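Local coordinates for protein Lip_vut3, C2L (Metagenome, PDB 6NKD) that probably hydrolyses ester bonds of lipids as a GDSL-family lipase and may take part in spore germination, at residues 2-7 with 42-47; 76-81 with 132-137. All coordinates share one frame; numbering follows the deposited sequence.

The chain starts on strand 3-9, passes helices 11-14 and 25-37, and returns on strand 41-47. Contact 1 closes this loop and joins the first strand to an outermost strand of the sheet within this chain. Strand 74-77 then takes its place on the other flank of strand 3-9. Helices 81-94 and 98-122 follow, and contact 2 closes that second loop when strand 130-134 comes in beside 74-77. The contacts thus come in series, without nesting or crossing. Their centres lie about 16 Å apart in one parallel sheet. Side chains of neighbouring strands connect them directly: Tyr5 OH of contact 1 and Thr76 OG1 of contact 2 probably share a hydrogen bond of 2.6 Å.

Contact 1. Residues 2-7 with 42-47; sequences TLQYTA and SLIVFA
Residues 3-7 and 42-47 run side by side as parallel strands, 13° apart in direction and 4.8 Å apart at their axes, with Gln4 facing Ser42 and Ala7 facing Val45. Five backbone hydrogen bonds join them. Ser42 N reaches Leu3 O at 2.7 Å, and Phe46 N closes the other end on Ala7 O at 2.9 Å. Between these, Tyr5 N binds Ser42 O, Ile44 N binds Tyr5 O and Ala7 N binds Ile44 O.

Gln4, Thr6, Ser42 and Ile44 lie on one face. Gln4 bends at chi2, which carries its amide across to Ser42 CB, 3.7 Å from Gln4 CD. Gln4 NE2 comes near Ser42 OG, but the angle is too poor for a hydrogen bond. Ser42 OG instead makes a weak one to Val41 O of a second subunit. The end of Ile44 crosses the glutamine chain, with its CD1 3.8 Å from Gln4 CG. Further along, Thr6 OG1 sits at the edge of the Phe46 ring, 4.0 Å from its CE2. Helix 63-71 packs on this face, and Lys30 of the second subunit packs on Gln4, Ser42 and Ile44.

Tyr5 and Leu43 occupy the other face. Both send CG anti to the backbone N (chi1 161° and 170°), which sets the two side chains alongside each other and pointing the same way. Leu43 CD1 then lies 3.5 Å from Tyr5 CD2, on a ring whose OH is taken up by Thr76 of the next strand. Ala7 CB meets Val45 CG2 at 4.2 Å. Helix 25-37 covers Tyr5 and Leu43, while Thr13 touches Ala7 and Val45.

Helices on both faces and a beta-alpha-beta connection between adjacent parallel strands are characteristic of the three-layer alpha/beta/alpha fold of SGNH hydrolases.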
# COMPACT_ATOMS: atom_id res chain seq x y z
N THR A 2 -6.61 -5.11 32.33
CA THR A 2 -6.41 -4.81 30.92
C THR A 2 -7.43 -3.78 30.42
O THR A 2 -8.64 -4.00 30.50
CB THR A 2 -6.52 -6.08 30.05
OG1 THR A 2 -5.47 -6.99 30.41
CG2 THR A 2 -6.40 -5.73 28.58
N LEU A 3 -6.92 -2.66 29.91
CA LEU A 3 -7.77 -1.59 29.41
C LEU A 3 -8.03 -1.78 27.92
O LEU A 3 -7.16 -2.24 27.18
CB LEU A 3 -7.12 -0.23 29.66
CG LEU A 3 -6.86 0.15 31.12
CD1 LEU A 3 -6.14 1.48 31.20
CD2 LEU A 3 -8.16 0.19 31.91
N GLN A 4 -9.23 -1.41 27.49
CA GLN A 4 -9.64 -1.49 26.10
C GLN A 4 -9.76 -0.07 25.55
O GLN A 4 -10.53 0.74 26.07
CB GLN A 4 -10.96 -2.24 25.95
CG GLN A 4 -11.07 -3.08 24.68
CD GLN A 4 -10.38 -4.43 24.82
OE1 GLN A 4 -9.85 -4.77 25.88
NE2 GLN A 4 -10.39 -5.22 23.75
N TYR A 5 -8.98 0.23 24.51
CA TYR A 5 -8.95 1.56 23.91
C TYR A 5 -9.32 1.42 22.44
O TYR A 5 -8.58 0.80 21.66
CB TYR A 5 -7.57 2.20 24.08
CG TYR A 5 -7.28 3.34 23.13
CD1 TYR A 5 -8.16 4.39 22.97
CD2 TYR A 5 -6.09 3.36 22.40
CE1 TYR A 5 -7.89 5.44 22.10
CE2 TYR A 5 -5.81 4.40 21.54
CZ TYR A 5 -6.71 5.44 21.39
OH TYR A 5 -6.43 6.47 20.53
N THR A 6 -10.46 1.98 22.06
CA THR A 6 -10.90 1.99 20.67
C THR A 6 -10.62 3.36 20.05
O THR A 6 -10.63 4.38 20.74
CB THR A 6 -12.39 1.64 20.55
OG1 THR A 6 -12.66 1.18 19.22
CG2 THR A 6 -13.27 2.85 20.84
N ALA A 7 -10.34 3.36 18.75
CA ALA A 7 -9.99 4.58 18.04
C ALA A 7 -10.73 4.63 16.72
O ALA A 7 -10.69 3.66 15.95
CB ALA A 7 -8.48 4.67 17.80
N SER A 42 -5.36 -2.94 25.36
CA SER A 42 -5.74 -3.55 24.09
C SER A 42 -6.29 -2.47 23.17
O SER A 42 -7.10 -1.64 23.60
CB SER A 42 -6.77 -4.66 24.30
OG SER A 42 -7.15 -5.23 23.07
N LEU A 43 -5.86 -2.49 21.92
CA LEU A 43 -6.18 -1.45 20.95
C LEU A 43 -6.98 -2.03 19.80
O LEU A 43 -6.61 -3.06 19.23
CB LEU A 43 -4.91 -0.77 20.43
CG LEU A 43 -5.07 0.18 19.24
CD1 LEU A 43 -6.01 1.32 19.58
CD2 LEU A 43 -3.72 0.70 18.78
N ILE A 44 -8.08 -1.36 19.45
CA ILE A 44 -8.86 -1.65 18.25
C ILE A 44 -9.03 -0.36 17.48
O ILE A 44 -9.33 0.69 18.06
CB ILE A 44 -10.23 -2.27 18.60
CG1 ILE A 44 -10.08 -3.50 19.49
CG2 ILE A 44 -10.98 -2.64 17.33
CD1 ILE A 44 -10.25 -3.23 20.97
N VAL A 45 -8.82 -0.42 16.16
CA VAL A 45 -8.82 0.77 15.31
C VAL A 45 -9.80 0.56 14.17
O VAL A 45 -9.67 -0.40 13.40
CB VAL A 45 -7.42 1.08 14.76
CG1 VAL A 45 -7.49 2.18 13.71
CG2 VAL A 45 -6.48 1.48 15.89
N PHE A 46 -10.77 1.46 14.05
CA PHE A 46 -11.68 1.51 12.90
C PHE A 46 -11.44 2.84 12.21
O PHE A 46 -11.94 3.88 12.66
CB PHE A 46 -13.14 1.37 13.33
CG PHE A 46 -13.44 0.11 14.10
CD1 PHE A 46 -13.53 -1.11 13.44
CD2 PHE A 46 -13.65 0.15 15.47
CE1 PHE A 46 -13.81 -2.26 14.14
CE2 PHE A 46 -13.93 -1.00 16.17
CZ PHE A 46 -14.01 -2.21 15.51
N ALA A 47 -10.68 2.83 11.12
CA ALA A 47 -10.34 4.07 10.44
C ALA A 47 -10.01 3.78 8.98
O ALA A 47 -9.54 2.70 8.64
CB ALA A 47 -9.17 4.78 11.12

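Contact 2. Residues 76-81 with 132-137; sequences TITGCG and RLLNLY
Thr78 OG1 is held by hydrogen bonds to Asp10 OD2 and Thr13 OG1, while Thr78 CG2 rests on Leu134 CD1 at 3.6 Å, the two side chains lying alongside. Chi1 of 66° sets OG1 between the backbone N and the carbonyl carbon and puts CG2 beside the N, facing Leu134. Phe25 covers the pair.

Leu134 N makes a weak hydrogen bond to Ile77 O at 3.3 Å, and Leu134 CD1 lies 3.6 Å from Ile77 O. Leu133 CA adds a CA-H...O contact to the same oxygen. One step back, Arg132 O takes a long, weak bond from Ile77 N and a CA-H...O contact from Thr76 CA.

Strands 74-77 and 130-134 are inner strands of the parallel sheet in the SGNH-hydrolase fold of the GDSL family. The contact lies at their C-terminal ends, where such enzymes carry the active site. Asn82, a substrate-binding residue by similarity, directly follows residues 76-81. Thr78 lies about 7 Å from the probable nucleophile Ser11, measured between side chains.

Beyond the strands, Leu136 reaches across to residues 79-81. Leu136 CD2 meets Gly79 O and stands 3.7 Å from Gly81 N. Leu136 CD1 lies 3.7 Å from Cys80 O and 4.2 Å from Cys80 CB. Ile150 and Phe153 of helix 144-157 pack against the same leucine. Cys80 SG is tied by a disulfide to Cys107 in helix 98-122.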
# COMPACT_ATOMS: atom_id res chain seq x y z
N THR A 76 -11.03 7.73 21.07
CA THR A 76 -10.51 8.89 20.35
C THR A 76 -11.18 8.98 18.99
O THR A 76 -11.40 7.96 18.32
CB THR A 76 -8.99 8.81 20.18
OG1 THR A 76 -8.63 7.57 19.56
CG2 THR A 76 -8.29 8.93 21.52
N ILE A 77 -11.52 10.20 18.58
CA ILE A 77 -12.23 10.44 17.33
C ILE A 77 -11.51 11.53 16.56
O ILE A 77 -11.16 12.57 17.13
CB ILE A 77 -13.70 10.82 17.57
CG1 ILE A 77 -14.41 9.76 18.42
CG2 ILE A 77 -14.43 11.01 16.25
CD1 ILE A 77 -15.86 10.06 18.68
N THR A 78 -11.29 11.30 15.27
CA THR A 78 -10.78 12.31 14.35
C THR A 78 -11.73 12.42 13.17
O THR A 78 -12.47 11.49 12.86
CB THR A 78 -9.37 11.98 13.85
OG1 THR A 78 -9.40 10.80 13.04
CG2 THR A 78 -8.43 11.75 15.02
N GLY A 79 -11.71 13.57 12.51
CA GLY A 79 -12.55 13.77 11.35
C GLY A 79 -12.60 15.22 10.95
O GLY A 79 -11.99 16.10 11.58
N CYS A 80 -13.33 15.46 9.86
CA CYS A 80 -13.59 16.75 9.23
C CYS A 80 -12.35 17.38 8.61
O CYS A 80 -12.44 18.49 8.07
CB CYS A 80 -14.22 17.76 10.20
SG CYS A 80 -15.30 19.00 9.44
N GLY A 81 -11.19 16.71 8.66
CA GLY A 81 -10.00 17.27 8.05
C GLY A 81 -10.08 17.35 6.53
O GLY A 81 -9.60 18.31 5.93
N ARG A 132 -11.67 11.45 23.98
CA ARG A 132 -10.76 12.53 23.62
C ARG A 132 -10.86 12.74 22.12
O ARG A 132 -10.33 11.94 21.34
CB ARG A 132 -9.33 12.21 24.04
CG ARG A 132 -8.96 12.60 25.47
CD ARG A 132 -9.50 11.61 26.49
NE ARG A 132 -9.04 11.93 27.84
CZ ARG A 132 -9.76 12.62 28.72
NH1 ARG A 132 -10.97 13.06 28.41
NH2 ARG A 132 -9.26 12.86 29.93
N LEU A 133 -11.54 13.80 21.70
CA LEU A 133 -11.67 14.14 20.29
C LEU A 133 -10.74 15.31 19.97
O LEU A 133 -10.68 16.29 20.73
CB LEU A 133 -13.12 14.48 19.93
CG LEU A 133 -13.84 15.54 20.76
CD1 LEU A 133 -13.80 16.89 20.06
CD2 LEU A 133 -15.27 15.12 21.03
N LEU A 134 -10.03 15.20 18.86
CA LEU A 134 -9.01 16.17 18.48
C LEU A 134 -9.58 17.16 17.47
O LEU A 134 -10.27 16.77 16.52
CB LEU A 134 -7.79 15.47 17.89
CG LEU A 134 -7.17 14.36 18.73
CD1 LEU A 134 -7.76 13.00 18.38
CD2 LEU A 134 -5.66 14.35 18.57
N ASN A 135 -9.27 18.44 17.67
CA ASN A 135 -9.74 19.45 16.74
C ASN A 135 -8.83 19.48 15.50
O ASN A 135 -7.92 18.66 15.34
CB ASN A 135 -9.82 20.82 17.42
CG ASN A 135 -8.49 21.30 17.97
OD1 ASN A 135 -7.42 20.88 17.54
ND2 ASN A 135 -8.56 22.21 18.94
N LEU A 136 -9.09 20.44 14.63
CA LEU A 136 -8.37 20.54 13.37
C LEU A 136 -7.19 21.50 13.49
O LEU A 136 -7.30 22.56 14.12
CB LEU A 136 -9.30 21.00 12.25
CG LEU A 136 -10.49 20.09 11.94
CD1 LEU A 136 -11.36 20.70 10.85
CD2 LEU A 136 -10.02 18.70 11.54
N TYR A 137 -6.07 21.12 12.90
CA TYR A 137 -4.93 22.01 12.74
C TYR A 137 -4.98 22.67 11.36
O TYR A 137 -5.65 22.19 10.44
CB TYR A 137 -3.62 21.26 12.92
CG TYR A 137 -3.41 20.10 11.97
CD1 TYR A 137 -2.84 20.30 10.72
CD2 TYR A 137 -3.78 18.81 12.32
CE1 TYR A 137 -2.65 19.25 9.84
CE2 TYR A 137 -3.60 17.75 11.45
CZ TYR A 137 -3.03 17.98 10.21
OH TYR A 137 -2.84 16.93 9.35